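Local structure of protein F2 like fibronectin-binding protein (Streptococcus pneumoniae, 5A0N) at residues Q141-E146 with E177-D182; F109-Y114 with Y184-P189; R126-D131 with K173-M178. The protein probably anchors the pneumococcus to its host as a surface adhesin, through a domain whose internal thioester can form a covalent bond with a host target. One frame throughout, in Å; residues are numbered along the deposited sequence.

Contact 1. Residues Q141-E146 with E177-D182; sequences QVIQYE and EMIRTD
Glu-146 and Arg-180 meet at about a right angle, the guanidinium turned side-on so that NE and NH2 each take one carboxylate oxygen. The NE bond to Glu-146 OE2 is 2.9 Å long and nearly straight at 173°, and the oxygen sits in the guanidinium plane. NH2 reaches Glu-146 OE1 on its syn lone pair, also at 2.9 Å but less straight; the carboxylate and guanidinium planes are turned 41° apart. The glutamate bends at chi2, which brings its carboxylate to the arginine, while Arg-180 runs straight from CG to NE. OE2 has a second cation in Arg-149 and NH2 a second acceptor in the carbonyl of Val-156; two positive charges around one buried carboxylate would probably favour its ionised form. The two segments belong to helices 132-152 and 170-182, which pack within the helical insertion domain of this adhesin; the axes of the two segments approach to 10.8 Å and cross at -50°. Beside the salt bridge the interface turns apolar. Ile-179 is directed toward the other helix, its two branches dividing the work. CG2 lies alongside the aliphatic part of Glu-146, 4.1 Å from its CG, the two side chains running past each other in opposite senses. The other branch, extended at chi2, sets its CD1 against two neighbours, 3.6 Å from Ile-143 CD1 and 3.9 Å from Val-142 CG2. Ile-143 starts off to one side and only its bent end returns to this methyl; Ile-143 also touches Phe-55 of strand 55-56, and Val-142 touches Phe-168.

Contact 2. Residues F109-Y114 with Y184-P189; sequences FSRLSY and YNFTVP
Arg-111 is the first residue of helix 105-118 here to grip the loop 184-189. Its CB and CG pass close to the loop, CG lying 3.7 Å from Val-188 CG2, and the chain then runs extended to the guanidinium. That group is sandwiched: Val-188 CG2 lies over one face and the backbone CA of Tyr-184 over the other. At its edge, NH1 and NH2 converge end-on on a single acceptor, Phe-186 O, at 2.9 Å and 3.1 Å; the oxygen is in the guanidinium plane, with NH2 close to the carbonyl's own axis and NH1 tilted 30° from the carbonyl plane. The ring of Phe-186 folds back under the same group. NH1 stands 3.5 Å above the ring plane, over its centre, a cation-pi contact although the two planes are 54° apart. Asp-107, one turn earlier, forms a salt bridge with NE, and Leu-183 O takes a further NH1 bond. One turn on, Tyr-114 points at the loop. Its edge, at CD2, comes 3.7 Å from Phe-186 CE1, and its CZ lies 3.4 Å from Pro-189 CD. Water 1 bridges Tyr-114 OH and Thr-187 O, donating to the latter at 2.8 Å. The loop leads from helix 170-182 into strand 193-200, so this contact joins helix 105-118 to that connection. Two N-H bonds to one carbonyl, the Asp-107 salt bridge and the Phe-186 face hold the guanidinium in one orientation and probably spread its charge over several partners.

Contact 3. Residues R126-D131 with K173-M178; sequences RAWGTD and KKALEM
Met-178 and Arg-126 slide past each other in opposite directions, the sulfur lying over the guanidinium. SD stands 3.7 Å above the plane, over its centre, and CG follows over the same face, 3.7 Å from Arg-126 NH1. The arginine bends at chi3 (-75°), which turns its guanidinium face to the sulfur. The methionine is extended beyond CG, so its methyl carries on past the guanidinium to the root of the arginine, where CE rests 3.7 Å from Arg-126 CB and approaches the backbone N of Ala-127. The polar atoms of the arginine have partners of their own: NH2 pairs with Asp-182 and the carbonyl of Thr-121, and NE with that of Asp-122, bonds that help hold the guanidinium. Next to this pair two small residues meet: Ala-127 and Ala-175 face each other, their CB atoms 4.0 Å apart, which is consistent with the close approach of the backbones, whose CA atoms are separated by 5.6 Å. Helices 123-128 and 170-182 thus come together at an alanine-to-alanine contact inside the helical insertion domain. The Ala-175 methyl is also a bump for the Trp-128 indole, whose six-membered ring reaches across to it, CH2 at 3.6 Å and CZ3 at 3.7 Å. Trp-128 begins pointing to one side and only its far end reaches Ala-175; the same ring packs on Ala-135 and Tyr-138 of helix 132-152. Beyond it, a type II' turn from Trp-128 to Asp-131 has Gly-129, with positive phi, at its second position, and Asp-131 N-caps helix 132-152. At the outer margin water 2 donates to Ala-127 O and accepts only a weak bond from Lys-174 NZ.

Overall arrangement
Contacts 1 and 3 both use helix 170-182, sharing Glu-177 and Met-178, and place it against helices 132-152 and 123-128, which follow each other in the chain. Contact 1 is buried and joins isoleucine packing to a salt bridge; contact 3, about 18 Å from the chain centre, is partly exposed, has no direct hydrogen bond and relies on methyl, sulfur and ring packing. Asp-182 links them through Arg-126. Contact 2 encloses both along the chain and, also partly buried, fastens a loop instead of a helix, with an arginine holding a backbone carbonyl. Leu-112 of its helix packs on Ile-143 and Ile-179 of contact 1; contacts 2 and 3 do not touch.

Contact 1. Residues Q141-E146 with E177-D182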
loop_
_atom_site.group_PDB
_atom_site.type_symbol
_atom_site.label_atom_id
_atom_site.label_comp_id
_atom_site.label_asym_id
_atom_site.label_seq_id
_atom_site.Cartn_x
_atom_site.Cartn_y
_atom_site.Cartn_z
ATOM N N GLN A 141 0.745 8.091 0.218
ATOM C CA GLN A 141 -0.685 8.326 0.236
ATOM C C GLN A 141 -1.241 8.482 -1.191
ATOM O O GLN A 141 -2.302 7.941 -1.483
ATOM C CB GLN A 141 -1.005 9.548 1.085
ATOM C CG GLN A 141 -2.486 9.792 1.249
ATOM C CD GLN A 141 -2.805 10.946 2.154
ATOM O OE1 GLN A 141 -2.124 11.966 2.123
ATOM N NE2 GLN A 141 -3.795 10.752 3.036
ATOM N N VAL A 142 -0.574 9.237 -2.075
ATOM C CA VAL A 142 -1.120 9.352 -3.448
ATOM C C VAL A 142 -1.016 8.055 -4.224
ATOM O O VAL A 142 -1.933 7.711 -4.974
ATOM C CB VAL A 142 -0.561 10.529 -4.274
ATOM C CG1 VAL A 142 -1.091 11.829 -3.711
ATOM C CG2 VAL A 142 0.966 10.509 -4.362
ATOM N N ILE A 143 0.066 7.314 -4.045
ATOM C CA ILE A 143 0.155 5.986 -4.648
ATOM C C ILE A 143 -1.001 5.105 -4.150
ATOM O O ILE A 143 -1.638 4.388 -4.942
ATOM C CB ILE A 143 1.526 5.335 -4.376
ATOM C CG1 ILE A 143 2.630 6.072 -5.134
ATOM C CG2 ILE A 143 1.487 3.855 -4.696
ATOM C CD1 ILE A 143 2.693 5.788 -6.633
ATOM N N GLN A 144 -1.301 5.161 -2.856
ATOM C CA GLN A 144 -2.376 4.362 -2.302
ATOM C C GLN A 144 -3.719 4.703 -2.943
ATOM O O GLN A 144 -4.506 3.806 -3.234
ATOM C CB GLN A 144 -2.429 4.536 -0.794
ATOM C CG GLN A 144 -3.586 3.805 -0.114
ATOM C CD GLN A 144 -3.443 2.318 -0.156
ATOM O OE1 GLN A 144 -2.859 1.711 0.756
ATOM N NE2 GLN A 144 -4.024 1.694 -1.179
ATOM N N TYR A 145 -4.033 5.977 -3.074
ATOM C CA TYR A 145 -5.288 6.368 -3.716
ATOM C C TYR A 145 -5.332 5.887 -5.160
ATOM O O TYR A 145 -6.408 5.453 -5.620
ATOM C CB TYR A 145 -5.595 7.866 -3.594
ATOM C CG TYR A 145 -6.158 8.192 -2.232
ATOM C CD1 TYR A 145 -7.471 7.847 -1.919
ATOM C CD2 TYR A 145 -5.381 8.795 -1.243
ATOM C CE1 TYR A 145 -7.991 8.078 -0.639
ATOM C CE2 TYR A 145 -5.900 9.023 0.030
ATOM C CZ TYR A 145 -7.196 8.655 0.324
ATOM O OH TYR A 145 -7.723 8.830 1.573
ATOM N N GLU A 146 -4.212 5.920 -5.880
ATOM C CA GLU A 146 -4.242 5.437 -7.245
ATOM C C GLU A 146 -4.359 3.919 -7.316
ATOM O O GLU A 146 -5.027 3.407 -8.220
ATOM C CB GLU A 146 -3.081 5.984 -8.055
ATOM C CG GLU A 146 -3.356 6.024 -9.571
ATOM C CD GLU A 146 -4.405 7.025 -10.024
ATOM O OE1 GLU A 146 -5.127 7.586 -9.167
ATOM O OE2 GLU A 146 -4.503 7.260 -11.247
ATOM N N GLU A 177 -0.571 13.776 -10.918
ATOM C CA GLU A 177 -0.559 14.007 -12.357
ATOM C C GLU A 177 0.619 13.299 -13.009
ATOM O O GLU A 177 0.521 12.791 -14.132
ATOM C CB GLU A 177 -0.558 15.497 -12.659
ATOM C CG GLU A 177 -1.837 16.132 -12.186
ATOM C CD GLU A 177 -1.852 17.625 -12.179
ATOM O OE1 GLU A 177 -1.054 18.228 -12.846
ATOM O OE2 GLU A 177 -2.700 18.205 -11.481
ATOM N N MET A 178 1.765 13.304 -12.332
ATOM C CA MET A 178 2.923 12.580 -12.852
ATOM C C MET A 178 2.707 11.068 -12.844
ATOM O O MET A 178 3.031 10.392 -13.816
ATOM C CB MET A 178 4.188 12.964 -12.099
ATOM C CG MET A 178 4.538 14.440 -12.239
ATOM S SD MET A 178 5.848 14.890 -11.052
ATOM C CE MET A 178 5.648 16.618 -10.862
ATOM N N ILE A 179 2.156 10.544 -11.749
ATOM C CA ILE A 179 1.795 9.130 -11.704
ATOM C C ILE A 179 0.906 8.772 -12.904
ATOM O O ILE A 179 1.133 7.767 -13.584
ATOM C CB ILE A 179 1.048 8.771 -10.405
ATOM C CG1 ILE A 179 1.988 8.828 -9.191
ATOM C CG2 ILE A 179 0.374 7.414 -10.509
ATOM C CD1 ILE A 179 1.258 8.878 -7.851
ATOM N N ARG A 180 -0.118 9.587 -13.150
ATOM C CA ARG A 180 -1.084 9.263 -14.212
ATOM C C ARG A 180 -0.454 9.341 -15.591
ATOM O O ARG A 180 -0.838 8.581 -16.486
ATOM C CB ARG A 180 -2.287 10.182 -14.127
ATOM C CG ARG A 180 -3.148 9.783 -12.940
ATOM C CD ARG A 180 -4.352 10.663 -12.678
ATOM N NE ARG A 180 -5.136 10.042 -11.609
ATOM C CZ ARG A 180 -6.059 10.626 -10.885
ATOM N NH1 ARG A 180 -6.401 11.875 -11.107
ATOM N NH2 ARG A 180 -6.643 9.936 -9.928
ATOM N N THR A 181 0.513 10.223 -15.782
ATOM C CA THR A 181 1.231 10.323 -17.055
ATOM C C THR A 181 2.221 9.181 -17.240
ATOM O O THR A 181 2.408 8.697 -18.357
ATOM C CB THR A 181 1.955 11.676 -17.104
ATOM O OG1 THR A 181 1.000 12.733 -16.947
ATOM C CG2 THR A 181 2.692 11.884 -18.368
ATOM N N ASP A 182 2.851 8.746 -16.146
ATOM C CA ASP A 182 4.025 7.882 -16.219
ATOM C C ASP A 182 3.767 6.402 -16.002
ATOM O O ASP A 182 4.658 5.584 -16.218
ATOM C CB ASP A 182 5.073 8.300 -15.191
ATOM C CG ASP A 182 5.660 9.680 -15.430
ATOM O OD1 ASP A 182 5.323 10.317 -16.461
ATOM O OD2 ASP A 182 6.450 10.130 -14.554
#

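Contact 2. Residues F109-Y114 with Y184-P189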
loop_
_atom_site.group_PDB
_atom_site.type_symbol
_atom_site.label_atom_id
_atom_site.label_comp_id
_atom_site.label_asym_id
_atom_site.label_seq_id
_atom_site.Cartn_x
_atom_site.Cartn_y
_atom_site.Cartn_z
ATOM N N PHE A 109 -1.219 -2.589 -9.800
ATOM C CA PHE A 109 -0.663 -2.701 -8.458
ATOM C C PHE A 109 0.847 -2.853 -8.511
ATOM O O PHE A 109 1.589 -2.204 -7.775
ATOM C CB PHE A 109 -1.259 -3.884 -7.667
ATOM C CG PHE A 109 -0.417 -4.216 -6.482
ATOM C CD1 PHE A 109 -0.447 -3.381 -5.368
ATOM C CD2 PHE A 109 0.482 -5.244 -6.509
ATOM C CE1 PHE A 109 0.446 -3.559 -4.328
ATOM C CE2 PHE A 109 1.340 -5.445 -5.456
ATOM C CZ PHE A 109 1.316 -4.603 -4.359
ATOM N N SER A 110 1.339 -3.732 -9.372
ATOM C CA SER A 110 2.766 -3.986 -9.394
ATOM C C SER A 110 3.527 -2.759 -9.882
ATOM O O SER A 110 4.625 -2.467 -9.383
ATOM C CB SER A 110 3.102 -5.236 -10.215
ATOM O OG SER A 110 2.768 -5.086 -11.586
ATOM N N ARG A 111 2.967 -2.017 -10.837
ATOM C CA ARG A 111 3.580 -0.764 -11.284
ATOM C C ARG A 111 3.570 0.327 -10.199
ATOM O O ARG A 111 4.582 0.973 -9.953
ATOM C CB ARG A 111 2.868 -0.247 -12.530
ATOM C CG ARG A 111 3.236 -1.030 -13.773
ATOM C CD ARG A 111 2.442 -0.587 -15.011
ATOM N NE ARG A 111 2.971 -1.234 -16.210
ATOM C CZ ARG A 111 4.119 -0.891 -16.762
ATOM N NH1 ARG A 111 4.752 0.232 -16.441
ATOM N NH2 ARG A 111 4.622 -1.647 -17.708
ATOM N N LEU A 112 2.427 0.531 -9.572
ATOM C CA LEU A 112 2.292 1.625 -8.631
ATOM C C LEU A 112 3.161 1.373 -7.381
ATOM O O LEU A 112 3.829 2.288 -6.897
ATOM C CB LEU A 112 0.821 1.817 -8.266
ATOM C CG LEU A 112 -0.017 2.477 -9.373
ATOM C CD1 LEU A 112 -1.489 2.254 -9.142
ATOM C CD2 LEU A 112 0.323 3.945 -9.493
ATOM N N SER A 113 3.136 0.155 -6.856
ATOM C CA SER A 113 3.994 -0.174 -5.730
ATOM C C SER A 113 5.467 -0.044 -6.091
ATOM O O SER A 113 6.264 0.460 -5.275
ATOM C CB SER A 113 3.627 -1.526 -5.138
ATOM O OG SER A 113 3.822 -2.576 -6.066
ATOM N N TYR A 114 5.844 -0.441 -7.306
ATOM C CA TYR A 114 7.223 -0.242 -7.745
ATOM C C TYR A 114 7.574 1.236 -7.872
ATOM O O TYR A 114 8.714 1.628 -7.608
ATOM C CB TYR A 114 7.439 -0.971 -9.071
ATOM C CG TYR A 114 8.802 -0.819 -9.699
ATOM C CD1 TYR A 114 9.917 -1.430 -9.164
ATOM C CD2 TYR A 114 8.967 -0.068 -10.846
ATOM C CE1 TYR A 114 11.164 -1.307 -9.782
ATOM C CE2 TYR A 114 10.180 0.058 -11.448
ATOM C CZ TYR A 114 11.274 -0.578 -10.945
ATOM O OH TYR A 114 12.467 -0.414 -11.609
ATOM N N TYR A 184 2.540 3.737 -17.342
ATOM C CA TYR A 184 2.826 2.685 -18.303
ATOM C C TYR A 184 4.159 2.917 -19.017
ATOM O O TYR A 184 4.559 2.119 -19.859
ATOM C CB TYR A 184 1.663 2.608 -19.292
ATOM C CG TYR A 184 0.327 2.335 -18.630
ATOM C CD1 TYR A 184 0.105 1.139 -17.956
ATOM C CD2 TYR A 184 -0.711 3.270 -18.657
ATOM C CE1 TYR A 184 -1.104 0.859 -17.346
ATOM C CE2 TYR A 184 -1.931 2.998 -18.027
ATOM C CZ TYR A 184 -2.121 1.784 -17.378
ATOM O OH TYR A 184 -3.323 1.469 -16.765
ATOM N N ASN A 185 4.899 3.966 -18.644
ATOM C CA ASN A 185 6.084 4.387 -19.405
ATOM C C ASN A 185 7.412 3.902 -18.759
ATOM O O ASN A 185 8.356 4.674 -18.591
ATOM C CB ASN A 185 6.065 5.919 -19.627
ATOM C CG ASN A 185 5.001 6.357 -20.635
ATOM O OD1 ASN A 185 4.634 5.587 -21.512
ATOM N ND2 ASN A 185 4.539 7.601 -20.536
ATOM N N PHE A 186 7.458 2.614 -18.399
ATOM C CA PHE A 186 8.651 1.948 -17.896
ATOM C C PHE A 186 8.368 0.446 -17.874
ATOM O O PHE A 186 7.214 0.012 -17.868
ATOM C CB PHE A 186 9.087 2.465 -16.514
ATOM C CG PHE A 186 8.040 2.306 -15.453
ATOM C CD1 PHE A 186 7.963 1.140 -14.693
ATOM C CD2 PHE A 186 7.119 3.328 -15.213
ATOM C CE1 PHE A 186 6.968 1.011 -13.721
ATOM C CE2 PHE A 186 6.152 3.188 -14.246
ATOM C CZ PHE A 186 6.064 2.034 -13.522
ATOM N N THR A 187 9.434 -0.342 -17.797
ATOM C CA THR A 187 9.311 -1.775 -17.646
ATOM C C THR A 187 9.538 -2.125 -16.180
ATOM O O THR A 187 10.464 -1.622 -15.548
ATOM C CB THR A 187 10.331 -2.483 -18.529
ATOM O OG1 THR A 187 10.004 -2.204 -19.891
ATOM C CG2 THR A 187 10.344 -3.993 -18.311
ATOM N N VAL A 188 8.685 -2.982 -15.634
ATOM C CA VAL A 188 8.831 -3.457 -14.265
ATOM C C VAL A 188 9.783 -4.654 -14.296
ATOM O O VAL A 188 9.525 -5.619 -15.006
ATOM C CB VAL A 188 7.485 -3.903 -13.663
ATOM C CG1 VAL A 188 7.668 -4.455 -12.254
ATOM C CG2 VAL A 188 6.478 -2.760 -13.661
ATOM N N PRO A 189 10.874 -4.625 -13.508
ATOM C CA PRO A 189 11.870 -5.696 -13.531
ATOM C C PRO A 189 11.486 -6.853 -12.597
ATOM O O PRO A 189 12.106 -7.077 -11.546
ATOM C CB PRO A 189 13.147 -4.982 -13.080
ATOM C CG PRO A 189 12.633 -3.981 -12.082
ATOM C CD PRO A 189 11.346 -3.487 -12.691
HETATM O O HOH W 1 11.805 0.495 -14.275
#

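Contact 3. Residues R126-D131 with K173-M178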
loop_
_atom_site.group_PDB
_atom_site.type_symbol
_atom_site.label_atom_id
_atom_site.label_comp_id
_atom_site.label_asym_id
_atom_site.label_seq_id
_atom_site.Cartn_x
_atom_site.Cartn_y
_atom_site.Cartn_z
ATOM N N ARG A 126 10.681 15.677 -8.765
ATOM C CA ARG A 126 9.911 16.737 -9.426
ATOM C C ARG A 126 8.847 17.358 -8.525
ATOM O O ARG A 126 8.552 18.528 -8.658
ATOM C CB ARG A 126 9.279 16.183 -10.716
ATOM C CG ARG A 126 10.328 15.870 -11.780
ATOM C CD ARG A 126 9.688 15.392 -13.040
ATOM N NE ARG A 126 9.210 14.022 -12.934
ATOM C CZ ARG A 126 8.224 13.478 -13.640
ATOM N NH1 ARG A 126 7.471 14.194 -14.475
ATOM N NH2 ARG A 126 8.006 12.201 -13.480
ATOM N N ALA A 127 8.229 16.554 -7.649
ATOM C CA ALA A 127 7.125 17.044 -6.818
ATOM C C ALA A 127 7.553 17.614 -5.475
ATOM O O ALA A 127 6.955 18.602 -5.017
ATOM C CB ALA A 127 6.099 15.925 -6.620
ATOM N N TRP A 128 8.525 16.957 -4.844
ATOM C CA TRP A 128 9.007 17.342 -3.498
ATOM C C TRP A 128 10.446 17.846 -3.488
ATOM O O TRP A 128 10.907 18.312 -2.455
ATOM C CB TRP A 128 8.857 16.187 -2.466
ATOM C CG TRP A 128 7.467 15.952 -2.054
ATOM C CD1 TRP A 128 6.780 16.605 -1.068
ATOM C CD2 TRP A 128 6.551 14.993 -2.608
ATOM N NE1 TRP A 128 5.483 16.122 -1.000
ATOM C CE2 TRP A 128 5.328 15.145 -1.947
ATOM C CE3 TRP A 128 6.656 14.042 -3.613
ATOM C CZ2 TRP A 128 4.220 14.375 -2.266
ATOM C CZ3 TRP A 128 5.550 13.275 -3.922
ATOM C CH2 TRP A 128 4.359 13.451 -3.269
ATOM N N GLY A 129 11.175 17.734 -4.595
ATOM C CA GLY A 129 12.568 18.171 -4.622
ATOM C C GLY A 129 13.359 17.282 -3.687
ATOM O O GLY A 129 13.323 16.047 -3.796
ATOM N N THR A 130 14.079 17.924 -2.778
ATOM C CA THR A 130 14.960 17.246 -1.830
ATOM C C THR A 130 14.252 16.869 -0.528
ATOM O O THR A 130 14.886 16.307 0.362
ATOM C CB THR A 130 16.198 18.110 -1.485
ATOM O OG1 THR A 130 15.785 19.351 -0.889
ATOM C CG2 THR A 130 17.001 18.400 -2.728
ATOM N N ASP A 131 12.956 17.164 -0.402
ATOM C CA ASP A 131 12.253 16.918 0.853
ATOM C C ASP A 131 11.735 15.482 0.909
ATOM O O ASP A 131 10.528 15.195 0.802
ATOM C CB ASP A 131 11.139 17.933 1.085
ATOM C CG ASP A 131 10.522 17.811 2.467
ATOM O OD1 ASP A 131 10.993 16.975 3.282
ATOM O OD2 ASP A 131 9.559 18.558 2.734
ATOM N N LYS A 173 -0.802 16.800 -5.351
ATOM C CA LYS A 173 -1.582 16.989 -6.567
ATOM C C LYS A 173 -0.681 16.880 -7.808
ATOM O O LYS A 173 -1.028 16.236 -8.801
ATOM C CB LYS A 173 -2.339 18.303 -6.533
ATOM C CG LYS A 173 -3.413 18.325 -5.454
ATOM C CD LYS A 173 -4.060 19.687 -5.342
ATOM C CE LYS A 173 -5.068 19.753 -4.211
ATOM N NZ LYS A 173 -5.568 21.123 -4.029
ATOM N N LYS A 174 0.504 17.498 -7.752
ATOM C CA LYS A 174 1.465 17.405 -8.850
ATOM C C LYS A 174 1.906 15.958 -9.034
ATOM O O LYS A 174 1.963 15.452 -10.161
ATOM C CB LYS A 174 2.668 18.306 -8.611
ATOM C CG LYS A 174 2.323 19.781 -8.513
ATOM C CD LYS A 174 3.556 20.638 -8.257
ATOM C CE LYS A 174 3.164 22.110 -8.271
ATOM N NZ LYS A 174 4.219 22.991 -7.712
ATOM N N ALA A 175 2.232 15.273 -7.939
ATOM C CA ALA A 175 2.671 13.895 -8.027
ATOM C C ALA A 175 1.602 13.013 -8.656
ATOM O O ALA A 175 1.942 12.100 -9.424
ATOM C CB ALA A 175 3.029 13.357 -6.653
ATOM N N LEU A 176 0.341 13.231 -8.325
ATOM C CA LEU A 176 -0.740 12.417 -8.901
ATOM C C LEU A 176 -0.791 12.567 -10.429
ATOM O O LEU A 176 -1.017 11.592 -11.137
ATOM C CB LEU A 176 -2.063 12.788 -8.257
ATOM C CG LEU A 176 -3.272 11.946 -8.659
ATOM C CD1 LEU A 176 -3.040 10.473 -8.432
ATOM C CD2 LEU A 176 -4.490 12.500 -7.925
ATOM N N GLU A 177 -0.571 13.776 -10.918
ATOM C CA GLU A 177 -0.559 14.007 -12.357
ATOM C C GLU A 177 0.619 13.299 -13.009
ATOM O O GLU A 177 0.521 12.791 -14.132
ATOM C CB GLU A 177 -0.558 15.497 -12.659
ATOM C CG GLU A 177 -1.837 16.132 -12.186
ATOM C CD GLU A 177 -1.852 17.625 -12.179
ATOM O OE1 GLU A 177 -1.054 18.228 -12.846
ATOM O OE2 GLU A 177 -2.700 18.205 -11.481
ATOM N N MET A 178 1.765 13.304 -12.332
ATOM C CA MET A 178 2.923 12.580 -12.852
ATOM C C MET A 178 2.707 11.068 -12.844
ATOM O O MET A 178 3.031 10.392 -13.816
ATOM C CB MET A 178 4.188 12.964 -12.099
ATOM C CG MET A 178 4.538 14.440 -12.239
ATOM S SD MET A 178 5.848 14.890 -11.052
ATOM C CE MET A 178 5.648 16.618 -10.862
HETATM O O HOH W 2 6.279 20.908 -6.040
#